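Local coordinates for Lin0431 protein (Listeria innocua, PDB 3LD7) that is of unknown function but consists here of a NusG domain II-like module, a compact, mainly beta domain from a longer protein, at residues K55-P60 / I77-H82; E7-I12 / E21-G26. All blocks are in the same frame, centred on the assembly; numbering follows the deposited sequence.

In the fold
From the N terminus, strand 8-14 turns back into strand 17-23. Contact 2 (7-12 with 21-26) closes this first hairpin at the end away from its turn. The chain then builds the three-stranded antiparallel sheet of strands 30-36, 42-48 and 51-57. Contact 1 (55-60 with 77-82) opens only after contact 2 has closed. It closes the loop that carries helix 63-67 and joins the exit of strand 51-57 to the exit of strand 76-79. Those strands belong to different sheets. The two contacts lie on opposite sides of the chain's centre, their centres about 20 Å apart. Both reach the four-stranded sheet, contact 2 at edge strand 17-23 and contact 1 at edge strand 76-79.

Contact 1: residues K55-P60 / I77-H82; sequences KEDNSP and IVCLPH
Two strand exits from different sheets meet here, and an Asx turn after strand 51-57 sets Ser59 over the ring of His82. The CB of Ser59 lies 4.2 Å from the centroid of the His82 ring, 20° off the ring normal, in a CH-pi contact displaced toward the rim. Asn58 approaches the same imidazole at its edge. Its OD1 is 3.2 Å from His82 CE1, with the amide plane 77° from the ring plane. That amide is held by strand 42-48 and the loop before it: OD1 accepts from Tyr42 N, and ND2 donates to Ala40 O. A water in the plane of the imidazole is 2.8 Å from His82 NE2 and donates to Asn58 O, so it bridges the segments.

The turn is held by Asp57 OD1. It accepts from Ser59 N at 2.8 Å and from Ser59 OG, both from the same face of the carboxylate. The OG comes from the syn side but tilted out of the plane, and the backbone N from farther above it. With chi1 of 71°, the Ser59 hydroxyl sits between its backbone N and carbonyl carbon, where it can return to Asp57.

Cys79 SG packs against the turn, 3.6 Å from Ser59 CB. Farther out, the rings of Pro60 and Pro81 lie alongside each other, running opposite ways, with Pro60 CD 3.8 Å from Pro81 CB.

No direct hydrogen bond spans the segments. Both ring nitrogens of His82 have partners: ND1 has a weak hydrogen bond with Asn43 ND2, and NE2 has the water. The join therefore rests on van der Waals and CH-pi packing plus one water bridge.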
loop_
_atom_site.group_PDB
_atom_site.type_symbol
_atom_site.label_atom_id
_atom_site.label_comp_id
_atom_site.label_asym_id
_atom_site.label_seq_id
_atom_site.Cartn_x
_atom_site.Cartn_y
_atom_site.Cartn_z
ATOM N N LYS A 55 7.268 1.825 1.255
ATOM C CA LYS A 55 8.463 2.519 1.704
ATOM C C LYS A 55 9.701 2.000 0.990
ATOM O O LYS A 55 10.579 2.783 0.570
ATOM C CB LYS A 55 8.633 2.368 3.224
ATOM C CG LYS A 55 9.889 3.053 3.755
ATOM C CD LYS A 55 9.954 3.021 5.269
ATOM C CE LYS A 55 11.195 3.782 5.765
ATOM N NZ LYS A 55 11.258 3.869 7.240
ATOM N N GLU A 56 9.766 0.687 0.828
ATOM C CA GLU A 56 10.948 0.071 0.261
ATOM C C GLU A 56 10.570 -1.308 -0.211
ATOM O O GLU A 56 9.703 -1.959 0.375
ATOM C CB GLU A 56 12.030 0.009 1.345
ATOM C CG GLU A 56 13.232 -0.816 1.050
ATOM C CD GLU A 56 13.958 -1.183 2.340
ATOM O OE1 GLU A 56 14.152 -0.296 3.195
ATOM O OE2 GLU A 56 14.295 -2.363 2.518
ATOM N N ASP A 57 11.204 -1.761 -1.287
ATOM C CA ASP A 57 11.012 -3.130 -1.748
ATOM C C ASP A 57 12.176 -3.539 -2.624
ATOM O O ASP A 57 13.001 -2.682 -2.982
ATOM C CB ASP A 57 9.630 -3.367 -2.420
ATOM C CG ASP A 57 9.476 -2.698 -3.759
ATOM O OD1 ASP A 57 10.420 -2.735 -4.585
ATOM O OD2 ASP A 57 8.352 -2.199 -4.018
ATOM N N ASN A 58 12.287 -4.839 -2.906
ATOM C CA ASN A 58 13.331 -5.319 -3.806
ATOM C C ASN A 58 12.822 -5.691 -5.192
ATOM O O ASN A 58 13.402 -6.544 -5.895
ATOM C CB ASN A 58 14.162 -6.436 -3.166
ATOM C CG ASN A 58 13.344 -7.647 -2.798
ATOM O OD1 ASN A 58 12.117 -7.638 -2.879
ATOM N ND2 ASN A 58 14.029 -8.699 -2.366
ATOM N N SER A 59 11.731 -5.052 -5.591
ATOM C CA SER A 59 11.236 -5.262 -6.947
ATOM C C SER A 59 12.278 -4.803 -7.960
ATOM O O SER A 59 13.061 -3.880 -7.704
ATOM C CB SER A 59 9.903 -4.527 -7.174
ATOM O OG SER A 59 10.066 -3.109 -7.229
ATOM N N PRO A 60 12.295 -5.464 -9.122
ATOM C CA PRO A 60 13.264 -5.046 -10.139
ATOM C C PRO A 60 12.960 -3.670 -10.730
ATOM O O PRO A 60 13.902 -3.008 -11.193
ATOM C CB PRO A 60 13.155 -6.143 -11.199
ATOM C CG PRO A 60 11.781 -6.747 -10.986
ATOM C CD PRO A 60 11.539 -6.670 -9.508
ATOM N N ILE A 77 -1.497 2.103 -5.884
ATOM C CA ILE A 77 -0.072 1.800 -5.959
ATOM C C ILE A 77 0.051 0.396 -6.482
ATOM O O ILE A 77 -0.704 -0.487 -6.092
ATOM C CB ILE A 77 0.618 1.850 -4.568
ATOM C CG1 ILE A 77 0.376 3.201 -3.902
ATOM C CG2 ILE A 77 2.135 1.606 -4.710
ATOM C CD1 ILE A 77 0.792 3.229 -2.422
ATOM N N VAL A 78 0.972 0.163 -7.399
ATOM C CA VAL A 78 1.116 -1.198 -7.891
ATOM C C VAL A 78 2.572 -1.617 -7.898
ATOM O O VAL A 78 3.464 -0.847 -8.296
ATOM C CB VAL A 78 0.518 -1.355 -9.274
ATOM C CG1 VAL A 78 1.172 -0.384 -10.189
ATOM C CG2 VAL A 78 0.692 -2.777 -9.765
ATOM N N CYS A 79 2.819 -2.834 -7.431
ATOM C CA CYS A 79 4.122 -3.467 -7.604
ATOM C C CYS A 79 3.842 -4.733 -8.359
ATOM O O CYS A 79 3.498 -5.761 -7.776
ATOM C CB CYS A 79 4.822 -3.780 -6.269
ATOM S SG CYS A 79 6.407 -4.634 -6.539
ATOM N N LEU A 80 3.930 -4.640 -9.686
ATOM C CA LEU A 80 3.508 -5.760 -10.543
ATOM C C LEU A 80 4.322 -7.059 -10.344
ATOM O O LEU A 80 3.752 -8.129 -10.181
ATOM C CB LEU A 80 3.454 -5.337 -12.020
ATOM C CG LEU A 80 2.123 -5.666 -12.663
ATOM C CD1 LEU A 80 2.067 -5.113 -14.047
ATOM C CD2 LEU A 80 1.887 -7.172 -12.671
ATOM N N PRO A 81 5.651 -6.961 -10.302
ATOM C CA PRO A 81 6.440 -8.194 -10.118
ATOM C C PRO A 81 6.104 -8.948 -8.844
ATOM O O PRO A 81 6.214 -10.183 -8.816
ATOM C CB PRO A 81 7.895 -7.685 -10.081
ATOM C CG PRO A 81 7.835 -6.413 -10.918
ATOM C CD PRO A 81 6.500 -5.789 -10.545
ATOM N N HIS A 82 5.717 -8.226 -7.794
ATOM C CA HIS A 82 5.357 -8.892 -6.536
ATOM C C HIS A 82 3.859 -9.083 -6.388
ATOM O O HIS A 82 3.389 -9.576 -5.347
ATOM C CB HIS A 82 5.896 -8.088 -5.353
ATOM C CG HIS A 82 7.396 -8.031 -5.307
ATOM N ND1 HIS A 82 8.087 -7.367 -4.316
ATOM C CD2 HIS A 82 8.342 -8.549 -6.136
ATOM C CE1 HIS A 82 9.389 -7.494 -4.521
ATOM N NE2 HIS A 82 9.571 -8.189 -5.634
HETATM O O HOH W 1 12.109 -9.013 -6.417
#

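Contact 2: residues E7-I12 / E21-G26; sequences EVVAII and EIPLTG
Ile11 and Glu21 lie side by side on one face of the first hairpin and point the same way. Ile11 CD1 packs along the glutamate stem and reaches the carboxylate, 3.4 Å from Glu21 CD. Chi2 of -68° folds the isoleucine tip over so that it meets this extended chain. On the same face, Val9 CG1 leans over the backbone of Ile22, 3.6 Å from Ile22 O.

The other face is apolar. Ile12 CD1 meets Ile22 CD1 at 3.8 Å, the two chains crossing at a slant. Leu24 puts CD1 against the methyl of Ala10. Strand 84-90 adds Ile88 beside Val8 and Leu24, and Phe33 of the second sheet touches Ile22.

Between the faces, Ala10 and Ile22 form a hydrogen-bonded antiparallel pair, with Ala10 N to Ile22 O and Ile22 N to Ala10 O both 2.8 Å. Leu24 N donates to Val8 O. At the open end, the Thr25 side chain replaces a backbone acceptor: its OG1 takes Val8 N at 2.9 Å, with an N-H...O angle of 165°.

The hydroxyl therefore extends the ladder past the last strand residue, while Ala10, Ile12 and Ile22 bury hydrocarbon between the two sheets.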
loop_
_atom_site.group_PDB
_atom_site.type_symbol
_atom_site.label_atom_id
_atom_site.label_comp_id
_atom_site.label_asym_id
_atom_site.label_seq_id
_atom_site.Cartn_x
_atom_site.Cartn_y
_atom_site.Cartn_z
ATOM N N GLU A 7 -14.048 10.158 3.432
ATOM C CA GLU A 7 -13.552 9.102 4.313
ATOM C C GLU A 7 -13.087 7.957 3.440
ATOM O O GLU A 7 -13.860 7.458 2.622
ATOM C CB GLU A 7 -14.661 8.597 5.223
ATOM C CG GLU A 7 -15.107 9.592 6.277
ATOM C CD GLU A 7 -16.234 9.042 7.135
ATOM O OE1 GLU A 7 -17.241 8.562 6.564
ATOM O OE2 GLU A 7 -16.113 9.090 8.378
ATOM N N VAL A 8 -11.840 7.529 3.613
ATOM C CA VAL A 8 -11.262 6.530 2.713
ATOM C C VAL A 8 -10.623 5.345 3.421
ATOM O O VAL A 8 -10.213 5.436 4.590
ATOM C CB VAL A 8 -10.238 7.161 1.734
ATOM C CG1 VAL A 8 -10.939 8.202 0.869
ATOM C CG2 VAL A 8 -9.064 7.781 2.491
ATOM N N VAL A 9 -10.538 4.235 2.689
ATOM C CA VAL A 9 -9.944 3.005 3.192
ATOM C C VAL A 9 -8.940 2.536 2.161
ATOM O O VAL A 9 -9.218 2.593 0.962
ATOM C CB VAL A 9 -11.000 1.893 3.385
ATOM C CG1 VAL A 9 -10.369 0.654 3.941
ATOM C CG2 VAL A 9 -12.095 2.346 4.321
ATOM N N ALA A 10 -7.774 2.089 2.617
ATOM C CA ALA A 10 -6.787 1.525 1.722
ATOM C C ALA A 10 -6.910 0.009 1.739
ATOM O O ALA A 10 -6.852 -0.621 2.801
ATOM C CB ALA A 10 -5.399 1.941 2.149
ATOM N N ILE A 11 -7.072 -0.579 0.556
ATOM C CA ILE A 11 -7.174 -2.022 0.412
ATOM C C ILE A 11 -5.849 -2.508 -0.154
ATOM O O ILE A 11 -5.439 -2.114 -1.251
ATOM C CB ILE A 11 -8.349 -2.430 -0.523
ATOM C CG1 ILE A 11 -9.631 -1.672 -0.157
ATOM C CG2 ILE A 11 -8.536 -3.966 -0.532
ATOM C CD1 ILE A 11 -10.187 -2.048 1.135
ATOM N N ILE A 12 -5.159 -3.338 0.606
ATOM C CA ILE A 12 -3.843 -3.831 0.201
ATOM C C ILE A 12 -3.917 -5.326 -0.067
ATOM O O ILE A 12 -4.299 -6.102 0.819
ATOM C CB ILE A 12 -2.808 -3.551 1.313
ATOM C CG1 ILE A 12 -2.763 -2.041 1.631
ATOM C CG2 ILE A 12 -1.428 -4.074 0.911
ATOM C CD1 ILE A 12 -3.563 -1.614 2.883
ATOM N N GLU A 21 -7.324 -4.231 5.130
ATOM C CA GLU A 21 -8.147 -3.077 4.746
ATOM C C GLU A 21 -7.975 -2.064 5.860
ATOM O O GLU A 21 -8.279 -2.362 7.019
ATOM C CB GLU A 21 -9.625 -3.463 4.515
ATOM C CG GLU A 21 -9.743 -4.613 3.502
ATOM C CD GLU A 21 -11.142 -4.821 2.898
ATOM O OE1 GLU A 21 -12.070 -4.055 3.214
ATOM O OE2 GLU A 21 -11.312 -5.766 2.077
ATOM N N ILE A 22 -7.440 -0.892 5.522
ATOM C CA ILE A 22 -7.009 0.067 6.523
ATOM C C ILE A 22 -7.708 1.405 6.345
ATOM O O ILE A 22 -7.422 2.159 5.411
ATOM C CB ILE A 22 -5.478 0.324 6.477
ATOM C CG1 ILE A 22 -4.678 -0.977 6.632
ATOM C CG2 ILE A 22 -5.117 1.337 7.575
ATOM C CD1 ILE A 22 -3.153 -0.755 6.550
ATOM N N PRO A 23 -8.646 1.714 7.233
ATOM C CA PRO A 23 -9.305 3.024 7.181
ATOM C C PRO A 23 -8.275 4.100 7.506
ATOM O O PRO A 23 -7.625 4.016 8.555
ATOM C CB PRO A 23 -10.368 2.927 8.287
ATOM C CG PRO A 23 -10.619 1.484 8.419
ATOM C CD PRO A 23 -9.300 0.806 8.180
ATOM N N LEU A 24 -8.098 5.068 6.606
ATOM C CA LEU A 24 -7.013 6.027 6.737
ATOM C C LEU A 24 -7.496 7.264 7.440
ATOM O O LEU A 24 -6.711 7.951 8.078
ATOM C CB LEU A 24 -6.456 6.447 5.372
ATOM C CG LEU A 24 -5.746 5.338 4.599
ATOM C CD1 LEU A 24 -5.364 5.838 3.218
ATOM C CD2 LEU A 24 -4.542 4.812 5.371
ATOM N N THR A 25 -8.786 7.547 7.314
ATOM C CA THR A 25 -9.293 8.807 7.809
ATOM C C THR A 25 -9.386 8.778 9.341
ATOM O O THR A 25 -10.120 7.977 9.926
ATOM C CB THR A 25 -10.632 9.156 7.143
ATOM O OG1 THR A 25 -10.491 9.031 5.710
ATOM C CG2 THR A 25 -11.030 10.569 7.502
ATOM N N GLY A 26 -8.622 9.658 9.980
ATOM C CA GLY A 26 -8.495 9.668 11.424
ATOM C C GLY A 26 -7.323 8.854 11.937
ATOM O O GLY A 26 -7.045 8.832 13.144
#